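Local coordinates for protein aldo-keto Reductase, OXIDOREDUCTASE (Salmonella typhimurium, PDB 5T79) that binds NADPH and probably acts as an NADP-dependent oxidoreductase that reduces 3-hydroxybutanal to 1,3-butanediol, at residues Asp173-Ala178 / Asp205-Leu210; Asn267-Arg272 / Ala318-Glu323. One frame throughout, in Å; residues are numbered along the deposited sequence.

Contact 1: Asp173-Ala178 / Asp205-Leu210; sequences DLARQA and DGLLAL
A175 and R176 in helix 172-185 pack against L207 and L210 in the first turn of helix 207-214, the closest CA atoms, those of R176 and L210, being 7.3 Å apart. The small A175 leaves room for two leucine ends at once: its CB touches L207 CD1 at 3.8 Å and L210 CD2 at 4.0 Å. L210 suits its place because a branched apolar chain can put one methyl on the alanine side and the other against the arginine. CD2 turns in against the backbone N of R176 and the CB of A175, while CD1 lies beside the aliphatic stem of R176. In the conformer modelled here, R176 has CG anti to the backbone N (chi1 -175°) and a bend at chi3 that sets the guanidinium across the leucine, its centre over CD1, with CZ 3.5 Å from that methyl; NH1 makes a long, weak ion pair with E213. On the inner side, A175 and L207 both touch H192 of strand 191-193, and A175 also meets I167 of strand 162-168. G206 takes the N-cap position of the second helix, with backbone angles that favour glycine. Neighbouring helices packed over the parallel strands they follow are the outer layer of the TIM barrel of aldo-keto reductases.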
loop_
_atom_site.group_PDB
_atom_site.type_symbol
_atom_site.label_atom_id
_atom_site.label_comp_id
_atom_site.label_asym_id
_atom_site.label_seq_id
_atom_site.Cartn_x
_atom_site.Cartn_y
_atom_site.Cartn_z
ATOM N N ASP A 173 18.889 1.572 6.684
ATOM C CA ASP A 173 19.616 2.063 7.856
ATOM C C ASP A 173 18.662 2.764 8.844
ATOM O O ASP A 173 18.704 2.486 10.048
ATOM C CB ASP A 173 20.803 2.978 7.446
ATOM C CG ASP A 173 20.518 4.371 6.870
ATOM O OD1 ASP A 173 19.437 4.562 6.243
ATOM O OD2 ASP A 173 21.399 5.258 7.003
ATOM N N LEU A 174 17.771 3.615 8.328
ATOM C CA LEU A 174 16.802 4.333 9.172
ATOM C C LEU A 174 15.694 3.387 9.628
ATOM O O LEU A 174 15.238 3.492 10.769
ATOM C CB LEU A 174 16.227 5.536 8.450
ATOM C CG LEU A 174 15.591 6.575 9.385
ATOM C CD1 LEU A 174 16.663 7.333 10.182
ATOM C CD2 LEU A 174 14.761 7.554 8.587
ATOM N N ALA A 175 15.275 2.442 8.750
ATOM C CA ALA A 175 14.253 1.451 9.114
ATOM C C ALA A 175 14.746 0.619 10.319
ATOM O O ALA A 175 13.971 0.409 11.254
ATOM C CB ALA A 175 13.926 0.553 7.922
ATOM N N ARG A 176 16.045 0.194 10.316
ATOM C CA ARG A 176 16.612 -0.555 11.440
ATOM C C ARG A 176 16.467 0.247 12.747
ATOM O O ARG A 176 15.973 -0.284 13.743
ATOM C CB ARG A 176 18.097 -0.898 11.188
ATOM C CG ARG A 176 18.695 -1.782 12.278
ATOM C CD ARG A 176 20.180 -2.071 12.080
ATOM N NE ARG A 176 20.468 -2.798 10.833
ATOM C CZ ARG A 176 20.395 -4.119 10.686
ATOM N NH1 ARG A 176 20.014 -4.888 11.698
ATOM N NH2 ARG A 176 20.673 -4.676 9.516
ATOM N N GLN A 177 16.894 1.522 12.731
ATOM C CA GLN A 177 16.852 2.400 13.916
ATOM C C GLN A 177 15.431 2.563 14.437
ATOM O O GLN A 177 15.212 2.443 15.645
ATOM C CB GLN A 177 17.412 3.782 13.593
ATOM C CG GLN A 177 18.884 3.848 13.243
ATOM C CD GLN A 177 19.184 5.257 12.787
ATOM O OE1 GLN A 177 18.773 6.231 13.424
ATOM N NE2 GLN A 177 19.801 5.399 11.619
ATOM N N ALA A 178 14.459 2.804 13.514
ATOM C CA ALA A 178 13.043 2.994 13.843
ATOM C C ALA A 178 12.442 1.725 14.461
ATOM O O ALA A 178 11.750 1.798 15.484
ATOM C CB ALA A 178 12.272 3.398 12.598
ATOM N N ASP A 205 18.342 -4.348 -1.950
ATOM C CA ASP A 205 19.710 -4.038 -1.517
ATOM C C ASP A 205 19.892 -4.125 0.008
ATOM O O ASP A 205 20.898 -3.643 0.525
ATOM C CB ASP A 205 20.158 -2.645 -2.005
ATOM C CG ASP A 205 20.147 -2.438 -3.516
ATOM O OD1 ASP A 205 20.256 -3.438 -4.255
ATOM O OD2 ASP A 205 20.046 -1.273 -3.953
ATOM N N GLY A 206 18.966 -4.760 0.712
ATOM C CA GLY A 206 19.093 -4.894 2.159
ATOM C C GLY A 206 17.816 -4.767 2.955
ATOM O O GLY A 206 17.681 -5.409 4.000
ATOM N N LEU A 207 16.865 -3.950 2.497
ATOM C CA LEU A 207 15.643 -3.773 3.289
ATOM C C LEU A 207 14.848 -5.062 3.479
ATOM O O LEU A 207 14.471 -5.359 4.614
ATOM C CB LEU A 207 14.725 -2.695 2.691
ATOM C CG LEU A 207 13.502 -2.389 3.553
ATOM C CD1 LEU A 207 13.866 -1.486 4.732
ATOM C CD2 LEU A 207 12.381 -1.765 2.724
ATOM N N LEU A 208 14.597 -5.841 2.404
ATOM C CA LEU A 208 13.765 -7.056 2.564
ATOM C C LEU A 208 14.413 -8.055 3.529
ATOM O O LEU A 208 13.705 -8.642 4.354
ATOM C CB LEU A 208 13.440 -7.722 1.217
ATOM C CG LEU A 208 12.569 -6.900 0.226
ATOM C CD1 LEU A 208 12.179 -7.742 -0.972
ATOM C CD2 LEU A 208 11.294 -6.318 0.898
ATOM N N ALA A 209 15.749 -8.178 3.486
ATOM C CA ALA A 209 16.512 -9.056 4.389
ATOM C C ALA A 209 16.385 -8.548 5.820
ATOM O O ALA A 209 16.133 -9.336 6.735
ATOM C CB ALA A 209 17.981 -9.111 3.965
ATOM N N LEU A 210 16.493 -7.219 6.014
ATOM C CA LEU A 210 16.340 -6.622 7.342
ATOM C C LEU A 210 14.920 -6.874 7.913
ATOM O O LEU A 210 14.783 -7.219 9.085
ATOM C CB LEU A 210 16.605 -5.103 7.275
ATOM C CG LEU A 210 16.133 -4.257 8.493
ATOM C CD1 LEU A 210 17.055 -4.458 9.694
ATOM C CD2 LEU A 210 16.054 -2.781 8.134
#

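Contact 2: Asn267-Arg272 / Ala318-Glu323; sequences NELAAR and AAECAE
R272 NH2 donates to E323 OE2 at 2.8 Å, forming a salt bridge between the end of helix 257-272 and the first part of helix 318-329. The bond is bent, and the oxygen lies 29° out of the guanidinium plane, meeting the donor nearly along its own C-O axis. The second carboxylate oxygen is satisfied through water 1, which accepts from R272 NE at 3.0 Å and donates to E323 OE1 at 2.7 Å. Two routes, one direct and one through water, therefore join the groups, whose planes lie 16° apart; the pairing probably helps to keep them so. R272 is bent at chi3, laying one guanidinium face over its own helix, near E268 O and L269 CA. Arginine and glutamate suit this margin because both are long enough to meet across helices whose local axes stay 11.8 Å apart. The helices run nearly antiparallel, at 159°, and probably correspond to H1 and H2, the two helices that aldo-keto reductases add to the eightfold barrel. Beneath the ion pair, buried L269 brings CD1 to 3.8 Å from E323 OE1; its branched end lies between the helices and also touches M280 of helix 277-285. E320 lies beside this leucine, but its carboxylate is engaged elsewhere: OE1 accepts from the backbone N of S317, and OE2 forms a salt bridge with R273, just beyond the first helix.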
loop_
_atom_site.group_PDB
_atom_site.type_symbol
_atom_site.label_atom_id
_atom_site.label_comp_id
_atom_site.label_asym_id
_atom_site.label_seq_id
_atom_site.Cartn_x
_atom_site.Cartn_y
_atom_site.Cartn_z
ATOM N N ASN A 267 5.966 -7.390 -21.664
ATOM C CA ASN A 267 4.616 -7.795 -22.087
ATOM C C ASN A 267 4.664 -9.067 -22.975
ATOM O O ASN A 267 3.753 -9.895 -22.905
ATOM C CB ASN A 267 3.921 -6.652 -22.824
ATOM C CG ASN A 267 2.468 -6.924 -23.111
ATOM O OD1 ASN A 267 1.703 -7.384 -22.246
ATOM N ND2 ASN A 267 2.062 -6.667 -24.344
ATOM N N GLU A 268 5.716 -9.227 -23.805
ATOM C CA GLU A 268 5.847 -10.434 -24.643
ATOM C C GLU A 268 6.081 -11.674 -23.759
ATOM O O GLU A 268 5.536 -12.749 -24.047
ATOM C CB GLU A 268 6.965 -10.275 -25.670
ATOM C CG GLU A 268 6.570 -9.299 -26.762
ATOM C CD GLU A 268 7.653 -8.916 -27.741
ATOM O OE1 GLU A 268 8.775 -9.464 -27.655
ATOM O OE2 GLU A 268 7.363 -8.084 -28.624
ATOM N N LEU A 269 6.858 -11.514 -22.674
ATOM C CA LEU A 269 7.100 -12.592 -21.706
ATOM C C LEU A 269 5.790 -12.905 -20.971
ATOM O O LEU A 269 5.472 -14.079 -20.797
ATOM C CB LEU A 269 8.243 -12.255 -20.717
ATOM C CG LEU A 269 8.469 -13.178 -19.476
ATOM C CD1 LEU A 269 8.627 -14.633 -19.844
ATOM C CD2 LEU A 269 9.677 -12.752 -18.709
ATOM N N ALA A 270 5.019 -11.870 -20.576
ATOM C CA ALA A 270 3.729 -12.071 -19.915
ATOM C C ALA A 270 2.782 -12.848 -20.850
ATOM O O ALA A 270 2.133 -13.799 -20.404
ATOM C CB ALA A 270 3.126 -10.730 -19.501
ATOM N N ALA A 271 2.790 -12.517 -22.165
ATOM C CA ALA A 271 1.982 -13.213 -23.179
ATOM C C ALA A 271 2.318 -14.706 -23.250
ATOM O O ALA A 271 1.404 -15.525 -23.325
ATOM C CB ALA A 271 2.182 -12.580 -24.543
ATOM N N ARG A 272 3.622 -15.060 -23.196
ATOM C CA ARG A 272 4.073 -16.467 -23.233
ATOM C C ARG A 272 3.590 -17.209 -21.996
ATOM O O ARG A 272 3.353 -18.418 -22.052
ATOM C CB ARG A 272 5.605 -16.564 -23.337
ATOM C CG ARG A 272 6.157 -16.257 -24.731
ATOM C CD ARG A 272 7.645 -16.570 -24.859
ATOM N NE ARG A 272 8.498 -15.626 -24.125
ATOM C CZ ARG A 272 8.879 -14.440 -24.590
ATOM N NH1 ARG A 272 8.465 -14.020 -25.779
ATOM N NH2 ARG A 272 9.662 -13.659 -23.865
ATOM N N ALA A 318 13.948 -20.085 -12.559
ATOM C CA ALA A 318 15.268 -19.450 -12.570
ATOM C C ALA A 318 15.482 -18.755 -13.924
ATOM O O ALA A 318 15.842 -17.574 -13.955
ATOM C CB ALA A 318 16.356 -20.491 -12.319
ATOM N N ALA A 319 15.153 -19.474 -15.032
ATOM C CA ALA A 319 15.253 -19.004 -16.418
ATOM C C ALA A 319 14.400 -17.743 -16.650
ATOM O O ALA A 319 14.899 -16.776 -17.223
ATOM C CB ALA A 319 14.833 -20.113 -17.380
ATOM N N GLU A 320 13.148 -17.729 -16.166
ATOM C CA GLU A 320 12.260 -16.564 -16.316
ATOM C C GLU A 320 12.802 -15.335 -15.580
ATOM O O GLU A 320 12.751 -14.233 -16.123
ATOM C CB GLU A 320 10.841 -16.873 -15.842
ATOM C CG GLU A 320 10.074 -17.756 -16.806
ATOM C CD GLU A 320 8.696 -18.174 -16.335
ATOM O OE1 GLU A 320 8.579 -18.665 -15.190
ATOM O OE2 GLU A 320 7.731 -18.021 -17.117
ATOM N N CYS A 321 13.342 -15.517 -14.367
ATOM C CA CYS A 321 13.914 -14.405 -13.599
ATOM C C CYS A 321 15.167 -13.844 -14.302
ATOM O O CYS A 321 15.352 -12.627 -14.328
ATOM C CB CYS A 321 14.208 -14.833 -12.169
ATOM S SG CYS A 321 12.719 -15.174 -11.199
ATOM N N ALA A 322 15.969 -14.723 -14.937
ATOM C CA ALA A 322 17.147 -14.335 -15.719
ATOM C C ALA A 322 16.708 -13.561 -16.972
ATOM O O ALA A 322 17.320 -12.551 -17.315
ATOM C CB ALA A 322 17.954 -15.567 -16.101
ATOM N N GLU A 323 15.613 -14.010 -17.619
ATOM C CA GLU A 323 15.018 -13.377 -18.802
ATOM C C GLU A 323 14.595 -11.932 -18.489
ATOM O O GLU A 323 14.866 -11.024 -19.276
ATOM C CB GLU A 323 13.804 -14.187 -19.265
ATOM C CG GLU A 323 13.558 -14.130 -20.756
ATOM C CD GLU A 323 12.371 -14.924 -21.257
ATOM O OE1 GLU A 323 12.068 -16.000 -20.689
ATOM O OE2 GLU A 323 11.767 -14.480 -22.257
HETATM O O HOH W 1 9.711 -16.944 -21.736
#

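From the N terminus, the chain passes through the first barrel strands before helix 172-185 opens contact 1. It then runs through strand 191-193 and returns at 205-210, closing a loop with 26 residues between the segments and joining successive helices of the barrel's outer layer. After strand 217-220 and an unmodelled portion, helix 257-272 opens contact 2. A further 45 residues, including helix 277-285, strand 293-296 and helix 301-308, intervene before helix 318-329 closes it, tying the additional helix after strand 217-220 to the C-terminal one. The two loops lie in series, neither nested nor crossed. The centres of contacts 1 and 2 are about 30 Å apart, and the two do not touch.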